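Local atomic coordinates of diaminopropionate ammonia-lyase (Escherichia coli, PDB entry 4D9I), a protein that catalyses the pyridoxal 5'-phosphate-dependent alpha,beta-elimination of both L- and D-2,3-diaminopropionate, giving pyruvate and ammonia. Residues T225-Q230 / G239-L244; L6-A11 / L344-A349. One frame throughout, in Å; residues are numbered along the deposited sequence.

Interactions 1 and 2 both pack a helix against the seven-stranded mixed sheet of this fold type II enzyme, interaction 1 at the inner strand 226-230 and interaction 2 at the edge strand 8-12. Their centres lie about 17 Å apart, yet they meet directly: Leu228 CD2 of strand 226-230 is 4.0 Å from Val346 CB and 4.3 Å from Leu347 CD2 of helix 338-352. Leu228 alternates with Val227 and Leu229, which pack on helix 235-248, and this places the two helices on opposite faces of the sheet. In sequence, interaction 1 falls between the two segments of interaction 2. Both lie away from cofactor-bearing Lys77 and from Asp120, the probable proton acceptor for the L-isomer.

Interaction 1 (T225-Q230 / G239-L244); sequences THVLLQ and GVLGYL
Leu229 and Val227, two residues apart on strand 226-230 and so on the same face of it, meet Val240, Leu241 and Leu244 of the helix in a wholly apolar contact. Leu229 works with both ends of its fork: CD1 lies 3.7 Å from Leu241 CB, at the root of that side chain, while CD2 reaches Val240 CG1 at 3.8 Å. Its CG stands anti to the carbonyl carbon (chi1 -65°), and chi2 of 170° then turns the fork so that one methyl meets each residue. Val227 meets Leu244 differently, tip to tip, its CG2 being 3.9 Å from Leu244 CD1 and its CG1 4.1 Å from the same methyl. A looser touch joins Val227 CG1 to Leu241 CD1 at 4.3 Å.

The two elements open a beta-alpha-beta unit, strand 226-230, helix 235-248 and strand 254-260, with both strands parallel in the sheet. Strand and helix axes run nearly antiparallel, at 160° and 10.1 Å at closest approach, as expected when the chain turns back over the strand it has just left. All five touching residues are buried, and no hydrogen bond crosses between the segments.

Where the strand begins, Thr225 OG1 and His226 ND1 are 2.7 Å apart in a hydrogen bond that meets the imidazole at its edge, in the ring plane. The His226 ring also stacks with that of His254.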
ATOM      1  N   THR B 225     -19.125   0.498  19.319  1.00 27.91           N
ATOM      2  CA  THR B 225     -18.827   1.086  20.618  1.00 28.86           C
ATOM      3  C   THR B 225     -18.197   2.478  20.468  1.00 27.87           C
ATOM      4  O   THR B 225     -18.339   3.324  21.365  1.00 29.07           O
ATOM      5  CB  THR B 225     -17.839   0.205  21.411  1.00 29.42           C
ATOM      6  OG1 THR B 225     -16.692  -0.045  20.594  1.00 27.43           O
ATOM      7  CG2 THR B 225     -18.489  -1.121  21.809  1.00 30.88           C
ATOM      8  N   HIS B 226     -17.487   2.692  19.356  1.00 26.05           N
ATOM      9  CA  HIS B 226     -16.742   3.930  19.089  1.00 25.38           C
ATOM     10  C   HIS B 226     -17.009   4.472  17.719  1.00 23.99           C
ATOM     11  O   HIS B 226     -17.358   3.715  16.813  1.00 23.40           O
ATOM     12  CB  HIS B 226     -15.230   3.678  19.179  1.00 24.95           C
ATOM     13  CG  HIS B 226     -14.764   3.278  20.548  1.00 26.49           C
ATOM     14  ND1 HIS B 226     -15.072   2.089  21.094  1.00 27.71           N
ATOM     15  CD2 HIS B 226     -14.006   3.960  21.493  1.00 27.66           C
ATOM     16  CE1 HIS B 226     -14.540   2.000  22.335  1.00 29.22           C
ATOM     17  NE2 HIS B 226     -13.896   3.151  22.587  1.00 29.38           N
ATOM     18  N   VAL B 227     -16.831   5.789  17.562  1.00 23.76           N
ATOM     19  CA  VAL B 227     -16.717   6.407  16.240  1.00 22.77           C
ATOM     20  C   VAL B 227     -15.642   7.502  16.267  1.00 22.79           C
ATOM     21  O   VAL B 227     -15.576   8.314  17.210  1.00 23.63           O
ATOM     22  CB  VAL B 227     -18.077   6.910  15.686  1.00 22.85           C
ATOM     23  CG1 VAL B 227     -18.687   8.004  16.563  1.00 24.06           C
ATOM     24  CG2 VAL B 227     -17.941   7.381  14.236  1.00 21.21           C
ATOM     25  N   LEU B 228     -14.762   7.465  15.268  1.00 21.59           N
ATOM     26  CA  LEU B 228     -13.786   8.513  15.068  1.00 21.84           C
ATOM     27  C   LEU B 228     -14.261   9.382  13.922  1.00 21.17           C
ATOM     28  O   LEU B 228     -14.567   8.885  12.829  1.00 20.87           O
ATOM     29  CB  LEU B 228     -12.381   7.947  14.810  1.00 21.84           C
ATOM     30  CG  LEU B 228     -11.621   7.655  16.127  1.00 23.24           C
ATOM     31  CD1 LEU B 228     -12.142   6.379  16.781  1.00 23.63           C
ATOM     32  CD2 LEU B 228     -10.109   7.549  15.923  1.00 23.79           C
ATOM     33  N   LEU B 229     -14.332  10.678  14.180  1.00 21.40           N
ATOM     34  CA  LEU B 229     -14.824  11.611  13.194  1.00 20.54           C
ATOM     35  C   LEU B 229     -13.820  12.749  13.022  1.00 21.39           C
ATOM     36  O   LEU B 229     -13.610  13.550  13.941  1.00 22.43           O
ATOM     37  CB  LEU B 229     -16.215  12.146  13.630  1.00 20.68           C
ATOM     38  CG  LEU B 229     -17.375  11.133  13.693  1.00 20.35           C
ATOM     39  CD1 LEU B 229     -18.611  11.748  14.369  1.00 21.30           C
ATOM     40  CD2 LEU B 229     -17.724  10.629  12.292  1.00 19.10           C
ATOM     41  N   GLN B 230     -13.210  12.829  11.847  1.00 20.96           N
ATOM     42  CA  GLN B 230     -12.310  13.937  11.534  1.00 21.96           C
ATOM     43  C   GLN B 230     -13.122  15.215  11.343  1.00 22.48           C
ATOM     44  O   GLN B 230     -14.232  15.167  10.821  1.00 22.01           O
ATOM     45  CB  GLN B 230     -11.437  13.649  10.299  1.00 21.30           C
ATOM     46  CG  GLN B 230     -12.171  13.346   8.992  1.00 20.46           C
ATOM     47  CD  GLN B 230     -12.473  11.858   8.836  1.00 19.56           C
ATOM     48  OE1 GLN B 230     -13.336  11.327   9.522  1.00 19.51           O
ATOM     49  NE2 GLN B 230     -11.759  11.191   7.944  1.00 19.07           N
ATOM     50  N   GLY B 239     -23.241  16.552  11.784  1.00 24.54           N
ATOM     51  CA  GLY B 239     -24.329  15.866  11.085  1.00 24.40           C
ATOM     52  C   GLY B 239     -24.347  14.372  11.370  1.00 23.95           C
ATOM     53  O   GLY B 239     -25.398  13.792  11.679  1.00 24.79           O
ATOM     54  N   VAL B 240     -23.171  13.758  11.278  1.00 22.66           N
ATOM     55  CA  VAL B 240     -23.040  12.318  11.458  1.00 22.00           C
ATOM     56  C   VAL B 240     -23.193  11.887  12.937  1.00 23.22           C
ATOM     57  O   VAL B 240     -23.897  10.923  13.216  1.00 23.41           O
ATOM     58  CB  VAL B 240     -21.719  11.846  10.829  1.00 20.66           C
ATOM     59  CG1 VAL B 240     -21.370  10.407  11.212  1.00 20.45           C
ATOM     60  CG2 VAL B 240     -21.813  11.983   9.302  1.00 19.60           C
ATOM     61  N   LEU B 241     -22.547  12.599  13.864  1.00 23.66           N
ATOM     62  CA  LEU B 241     -22.674  12.261  15.288  1.00 25.51           C
ATOM     63  C   LEU B 241     -24.111  12.507  15.737  1.00 26.89           C
ATOM     64  O   LEU B 241     -24.657  11.769  16.570  1.00 28.24           O
ATOM     65  CB  LEU B 241     -21.646  13.003  16.167  1.00 26.00           C
ATOM     66  CG  LEU B 241     -21.665  12.649  17.665  1.00 28.08           C
ATOM     67  CD1 LEU B 241     -21.220  11.212  17.963  1.00 27.71           C
ATOM     68  CD2 LEU B 241     -20.874  13.632  18.520  1.00 29.15           C
ATOM     69  N   GLY B 242     -24.746  13.514  15.148  1.00 27.01           N
ATOM     70  CA  GLY B 242     -26.147  13.804  15.477  1.00 29.19           C
ATOM     71  C   GLY B 242     -27.030  12.611  15.152  1.00 29.38           C
ATOM     72  O   GLY B 242     -27.834  12.186  15.988  1.00 31.15           O
ATOM     73  N   TYR B 243     -26.845  12.052  13.952  1.00 27.93           N
ATOM     74  CA  TYR B 243     -27.604  10.872  13.519  1.00 28.33           C
ATOM     75  C   TYR B 243     -27.292   9.664  14.404  1.00 29.00           C
ATOM     76  O   TYR B 243     -28.206   9.016  14.894  1.00 30.69           O
ATOM     77  CB  TYR B 243     -27.337  10.514  12.057  1.00 27.00           C
ATOM     78  CG  TYR B 243     -28.003   9.206  11.620  1.00 27.93           C
ATOM     79  CD1 TYR B 243     -27.361   7.972  11.761  1.00 27.79           C
ATOM     80  CD2 TYR B 243     -29.291   9.206  11.098  1.00 29.56           C
ATOM     81  CE1 TYR B 243     -27.983   6.785  11.380  1.00 28.78           C
ATOM     82  CE2 TYR B 243     -29.910   8.026  10.704  1.00 30.50           C
ATOM     83  CZ  TYR B 243     -29.252   6.823  10.847  1.00 30.07           C
ATOM     84  OH  TYR B 243     -29.903   5.675  10.445  1.00 31.41           O
ATOM     85  N   LEU B 244     -26.002   9.368  14.581  1.00 27.70           N
ATOM     86  CA  LEU B 244     -25.557   8.169  15.300  1.00 28.73           C
ATOM     87  C   LEU B 244     -26.041   8.154  16.750  1.00 31.25           C
ATOM     88  O   LEU B 244     -26.479   7.121  17.274  1.00 33.07           O
ATOM     89  CB  LEU B 244     -24.032   8.068  15.274  1.00 26.80           C
ATOM     90  CG  LEU B 244     -23.375   7.704  13.939  1.00 25.10           C
ATOM     91  CD1 LEU B 244     -21.857   7.710  14.042  1.00 23.99           C
ATOM     92  CD2 LEU B 244     -23.873   6.358  13.420  1.00 25.24           C
TER

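Interaction 2 (L6-A11 / L344-A349); sequences LKIDIA and LGVLAA
Ala349 O and Leu6 N are bridged by a water molecule that donates to Ala349 O over 2.7 Å and accepts from Leu6 N over 3.0 Å. The water thus joins a helix carbonyl to a backbone amide just before strand 8-12, where the CA atoms of Leu6 and Ala349 are 6.4 Å apart. No direct hydrogen bond links the two segments.

Beside this bridge the contact is apolar, centred on Ile8. Its CD1 presses on Ala349 CB at 3.5 Å, a close approach a little inside the normal carbon-carbon distance, and also lies 3.9 Å from Ala349 C. The longer branch gets there because CG1 stands anti to the carbonyl carbon (chi1 -52°) and CD1 extends on from it (chi2 155°). The shorter branch is turned to another residue: Ile8 CG2 faces Val346 CG1 at 4.5 Å, a loose approach. Ile8 therefore spans two helix positions three residues apart, less than one full turn. Leu6 adds a lighter touch, CD1 to Ala349 CB at 4.3 Å, so that the single methyl of Ala349 meets both Leu6 and Ile8.

More than 330 residues separate the segments, and the contact ties the N-terminal strand to helix 338-352. Strand 8-12 runs antiparallel to strand 308-312, whose Ile310 touches both Ile8 and Val346. Helix 315-325 meets Leu6 through Ser315 and Ala348 through Leu319, while helix 51-57 sets Phe57 against Leu347 and Ala348.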
ATOM      1  N   LEU B   6       3.956   9.691  17.918  1.00 31.28           N
ATOM      2  CA  LEU B   6       3.319  10.783  17.187  1.00 31.40           C
ATOM      3  C   LEU B   6       2.419  11.510  18.154  1.00 32.28           C
ATOM      4  O   LEU B   6       1.751  10.887  18.991  1.00 31.45           O
ATOM      5  CB  LEU B   6       2.539  10.281  15.971  1.00 29.10           C
ATOM      6  CG  LEU B   6       3.398   9.571  14.903  1.00 28.68           C
ATOM      7  CD1 LEU B   6       2.526   9.135  13.739  1.00 26.92           C
ATOM      8  CD2 LEU B   6       4.530  10.463  14.400  1.00 30.34           C
ATOM      9  N   LYS B   7       2.421  12.832  18.043  1.00 34.24           N
ATOM     10  CA  LYS B   7       1.628  13.664  18.922  1.00 35.93           C
ATOM     11  C   LYS B   7       0.153  13.271  18.798  1.00 34.59           C
ATOM     12  O   LYS B   7      -0.442  13.408  17.732  1.00 33.31           O
ATOM     13  CB  LYS B   7       1.849  15.137  18.575  1.00 37.80           C
ATOM     14  CG  LYS B   7       1.008  16.097  19.392  1.00 39.27           C
ATOM     15  CD  LYS B   7       0.885  17.435  18.680  1.00 40.39           C
ATOM     16  CE  LYS B   7       0.029  18.380  19.496  1.00 42.19           C
ATOM     17  NZ  LYS B   7       0.200  19.816  19.114  1.00 43.95           N
ATOM     18  N   ILE B   8      -0.413  12.719  19.874  1.00 35.71           N
ATOM     19  CA  ILE B   8      -1.864  12.489  19.955  1.00 35.62           C
ATOM     20  C   ILE B   8      -2.382  13.018  21.287  1.00 37.42           C
ATOM     21  O   ILE B   8      -2.352  12.305  22.299  1.00 39.39           O
ATOM     22  CB  ILE B   8      -2.263  10.997  19.903  1.00 35.04           C
ATOM     23  CG1 ILE B   8      -1.657  10.267  18.709  1.00 33.87           C
ATOM     24  CG2 ILE B   8      -3.786  10.862  19.864  1.00 34.55           C
ATOM     25  CD1 ILE B   8      -1.519   8.780  18.979  1.00 33.66           C
ATOM     26  N   ASP B   9      -2.847  14.258  21.301  1.00 37.51           N
ATOM     27  CA  ASP B   9      -3.399  14.825  22.521  1.00 38.92           C
ATOM     28  C   ASP B   9      -4.882  14.506  22.584  1.00 37.33           C
ATOM     29  O   ASP B   9      -5.617  14.782  21.630  1.00 35.31           O
ATOM     30  CB  ASP B   9      -3.169  16.339  22.563  1.00 41.03           C
ATOM     31  CG  ASP B   9      -1.697  16.702  22.749  1.00 43.20           C
ATOM     32  OD1 ASP B   9      -0.954  15.920  23.355  1.00 43.12           O
ATOM     33  OD2 ASP B   9      -1.284  17.787  22.295  1.00 45.04           O
ATOM     34  N   ILE B  10      -5.295  13.898  23.697  1.00 37.46           N
ATOM     35  CA  ILE B  10      -6.689  13.522  23.931  1.00 36.66           C
ATOM     36  C   ILE B  10      -7.250  14.351  25.060  1.00 39.02           C
ATOM     37  O   ILE B  10      -6.677  14.370  26.160  1.00 41.01           O
ATOM     38  CB  ILE B  10      -6.838  12.034  24.328  1.00 35.82           C
ATOM     39  CG1 ILE B  10      -6.217  11.120  23.273  1.00 33.48           C
ATOM     40  CG2 ILE B  10      -8.311  11.695  24.547  1.00 35.53           C
ATOM     41  CD1 ILE B  10      -5.730   9.788  23.820  1.00 33.69           C
ATOM     42  N   ALA B  11      -8.362  15.038  24.795  1.00 38.77           N
ATOM     43  CA  ALA B  11      -9.053  15.793  25.830  1.00 40.84           C
ATOM     44  C   ALA B  11     -10.475  15.277  25.963  1.00 40.37           C
ATOM     45  O   ALA B  11     -11.223  15.238  24.977  1.00 38.27           O
ATOM     46  CB  ALA B  11      -9.048  17.280  25.508  1.00 41.90           C
ATOM     47  N   LEU B 344      -8.453   6.704  11.037  1.00 17.17           N
ATOM     48  CA  LEU B 344      -7.706   5.435  11.022  1.00 16.95           C
ATOM     49  C   LEU B 344      -6.245   5.631  11.427  1.00 17.48           C
ATOM     50  O   LEU B 344      -5.656   4.801  12.146  1.00 17.90           O
ATOM     51  CB  LEU B 344      -7.791   4.760   9.639  1.00 16.26           C
ATOM     52  CG  LEU B 344      -7.324   3.309   9.492  1.00 15.98           C
ATOM     53  CD1 LEU B 344      -5.804   3.217   9.433  1.00 16.32           C
ATOM     54  CD2 LEU B 344      -7.890   2.405  10.591  1.00 16.44           C
ATOM     55  N   GLY B 345      -5.660   6.737  11.000  1.00 17.72           N
ATOM     56  CA  GLY B 345      -4.299   7.043  11.407  1.00 18.57           C
ATOM     57  C   GLY B 345      -4.134   7.084  12.908  1.00 19.27           C
ATOM     58  O   GLY B 345      -3.119   6.622  13.420  1.00 19.73           O
ATOM     59  N   VAL B 346      -5.132   7.637  13.616  1.00 19.22           N
ATOM     60  CA  VAL B 346      -5.051   7.741  15.075  1.00 20.15           C
ATOM     61  C   VAL B 346      -4.897   6.352  15.708  1.00 19.82           C
ATOM     62  O   VAL B 346      -4.058   6.155  16.589  1.00 20.42           O
ATOM     63  CB  VAL B 346      -6.265   8.482  15.682  1.00 20.54           C
ATOM     64  CG1 VAL B 346      -6.334   8.287  17.195  1.00 21.74           C
ATOM     65  CG2 VAL B 346      -6.194   9.962  15.348  1.00 21.29           C
ATOM     66  N   LEU B 347      -5.718   5.404  15.256  1.00 18.76           N
ATOM     67  CA  LEU B 347      -5.667   4.043  15.795  1.00 18.84           C
ATOM     68  C   LEU B 347      -4.297   3.422  15.564  1.00 18.96           C
ATOM     69  O   LEU B 347      -3.758   2.726  16.436  1.00 20.12           O
ATOM     70  CB  LEU B 347      -6.749   3.157  15.171  1.00 18.13           C
ATOM     71  CG  LEU B 347      -8.212   3.555  15.372  1.00 18.32           C
ATOM     72  CD1 LEU B 347      -9.130   2.508  14.751  1.00 18.16           C
ATOM     73  CD2 LEU B 347      -8.496   3.680  16.850  1.00 19.46           C
ATOM     74  N   ALA B 348      -3.730   3.670  14.391  1.00 18.14           N
ATOM     75  CA  ALA B 348      -2.419   3.114  14.055  1.00 18.34           C
ATOM     76  C   ALA B 348      -1.323   3.775  14.915  1.00 19.84           C
ATOM     77  O   ALA B 348      -0.407   3.085  15.379  1.00 20.43           O
ATOM     78  CB  ALA B 348      -2.125   3.305  12.574  1.00 17.52           C
ATOM     79  N   ALA B 349      -1.431   5.096  15.130  1.00 20.21           N
ATOM     80  CA  ALA B 349      -0.462   5.829  15.948  1.00 22.13           C
ATOM     81  C   ALA B 349      -0.490   5.344  17.393  1.00 23.23           C
ATOM     82  O   ALA B 349       0.545   5.287  18.064  1.00 25.10           O
ATOM     83  CB  ALA B 349      -0.736   7.331  15.895  1.00 22.89           C
TER
HETATM   84  O   HOH W   1       2.649   7.046  17.951  1.00 21.80           O